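Minor fimbrium anchoring subunit Mfa2 (Porphyromonas gingivalis, PDB 5NFI) tethers the minor fimbriae to the outer membrane through its interaction with Mfa1 and regulates the length of the fimbriae. Local coordinates at residues 17-22 with 134-139. Sequence-based numbering, arbitrary orientation.
Sequences ENPSYP and HTRANL
R136 reaches off its strand to P19 and Y21, and its guanidinium carries every close approach between 17-22 and 134-139. NH2 of R136 lies 4.1 Å from CB of P19, and the same NH2 is 4.0 Å from OH of Y21, too long for a hydrogen bond. Both partners meet the guanidinium at its edge, near its plane. The ring of Y21 is turned 69° from that plane, and the two side chains cross at roughly a right angle; R136 meets the hydroxyl and not the ring face. The R136 chain is extended at chi2 and bends at chi3 (72°), which carries the group out to the loop. CG of Y21 stands anti to the carbonyl carbon (chi1 -60°), and this swings the ring and its hydroxyl back toward R136.

The backbones stay apart: CA of P19 is 8.7 Å from CA of N138, and the two segments bury just 93 Å² between them, at the surface.

What joins them more firmly is strand 3-10 and the residues just after it. Y10 makes a cation-pi contact with R136 and touches Y21, while S11 pairs through its backbone with S20 and N138 ND2 donates a hydrogen bond to Q12 O. In this fimbrillin-type fold of the transthyretin clan, the loop from strand 3-10 to 28-33 folds back toward the R136 side chain of strand 133-151, which lies between 3-10 and 113-122.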
# COMPACT_ATOMS: atom_id res chain seq x y z
N GLU A 17 -1.90 20.06 -5.63
CA GLU A 17 -1.19 21.30 -5.93
C GLU A 17 -0.44 21.81 -4.70
O GLU A 17 0.61 22.44 -4.84
CB GLU A 17 -2.16 22.36 -6.45
CG GLU A 17 -2.25 22.40 -7.98
CD GLU A 17 -1.41 23.52 -8.60
OE1 GLU A 17 -0.94 24.43 -7.87
OE2 GLU A 17 -1.21 23.48 -9.83
N ASN A 18 -0.97 21.52 -3.52
CA ASN A 18 -0.37 21.88 -2.23
C ASN A 18 -0.04 20.64 -1.37
O ASN A 18 -0.77 19.65 -1.40
CB ASN A 18 -1.30 22.82 -1.46
CG ASN A 18 -1.26 24.25 -2.00
OD1 ASN A 18 -0.65 24.52 -3.03
ND2 ASN A 18 -1.92 25.17 -1.29
N PRO A 19 1.06 20.69 -0.60
CA PRO A 19 1.39 19.54 0.25
C PRO A 19 0.42 19.40 1.41
O PRO A 19 -0.08 20.41 1.91
CB PRO A 19 2.80 19.86 0.76
CG PRO A 19 2.88 21.33 0.70
CD PRO A 19 2.08 21.74 -0.50
N SER A 20 0.16 18.17 1.82
CA SER A 20 -0.74 17.89 2.93
C SER A 20 0.06 17.30 4.08
O SER A 20 1.21 16.91 3.89
CB SER A 20 -1.84 16.92 2.50
OG SER A 20 -2.18 17.14 1.14
N TYR A 21 -0.54 17.24 5.26
CA TYR A 21 0.14 16.75 6.45
C TYR A 21 -0.76 15.83 7.26
O TYR A 21 -1.13 16.15 8.40
CB TYR A 21 0.61 17.92 7.31
CG TYR A 21 1.56 18.83 6.59
CD1 TYR A 21 2.90 18.48 6.45
CD2 TYR A 21 1.13 20.02 6.03
CE1 TYR A 21 3.78 19.30 5.79
CE2 TYR A 21 2.01 20.85 5.36
CZ TYR A 21 3.33 20.49 5.24
OH TYR A 21 4.22 21.31 4.57
N PRO A 22 -1.10 14.67 6.68
CA PRO A 22 -2.20 13.81 7.13
C PRO A 22 -2.17 13.48 8.60
O PRO A 22 -1.15 13.01 9.10
CB PRO A 22 -2.01 12.54 6.30
CG PRO A 22 -1.17 12.93 5.16
CD PRO A 22 -0.26 13.99 5.68
N HIS A 134 19.12 19.42 6.98
CA HIS A 134 17.67 19.29 6.92
C HIS A 134 17.24 18.70 5.60
O HIS A 134 17.98 18.75 4.63
CB HIS A 134 17.00 20.64 7.13
CG HIS A 134 17.23 21.22 8.49
ND1 HIS A 134 16.23 21.33 9.43
CD2 HIS A 134 18.35 21.71 9.06
CE1 HIS A 134 16.72 21.87 10.53
NE2 HIS A 134 18.01 22.11 10.33
N THR A 135 16.04 18.12 5.59
CA THR A 135 15.44 17.60 4.38
C THR A 135 13.94 17.41 4.61
O THR A 135 13.45 17.53 5.73
CB THR A 135 16.09 16.28 3.95
OG1 THR A 135 15.64 15.92 2.64
CG2 THR A 135 15.75 15.17 4.93
N ARG A 136 13.22 17.13 3.52
CA ARG A 136 11.79 16.82 3.55
C ARG A 136 11.57 15.46 2.91
O ARG A 136 12.36 15.05 2.05
CB ARG A 136 10.97 17.87 2.81
CG ARG A 136 11.07 19.25 3.37
CD ARG A 136 10.34 20.29 2.53
NE ARG A 136 8.88 20.20 2.60
CZ ARG A 136 8.06 20.02 1.56
NH1 ARG A 136 8.54 19.90 0.32
NH2 ARG A 136 6.75 19.98 1.75
N ALA A 137 10.50 14.78 3.31
CA ALA A 137 10.12 13.50 2.72
C ALA A 137 8.62 13.42 2.44
O ALA A 137 7.82 13.84 3.27
CB ALA A 137 10.55 12.36 3.62
N ASN A 138 8.24 12.89 1.28
CA ASN A 138 6.84 12.80 0.88
C ASN A 138 6.22 11.43 1.18
O ASN A 138 6.56 10.42 0.56
CB ASN A 138 6.69 13.11 -0.61
CG ASN A 138 5.23 13.21 -1.07
OD1 ASN A 138 4.30 12.84 -0.35
ND2 ASN A 138 5.03 13.70 -2.29
N LEU A 139 5.31 11.41 2.15
CA LEU A 139 4.65 10.18 2.53
C LEU A 139 3.52 9.91 1.55
O LEU A 139 2.62 10.75 1.39
CB LEU A 139 4.12 10.25 3.96
CG LEU A 139 5.16 10.29 5.08
CD1 LEU A 139 4.58 10.96 6.30
CD2 LEU A 139 5.62 8.88 5.42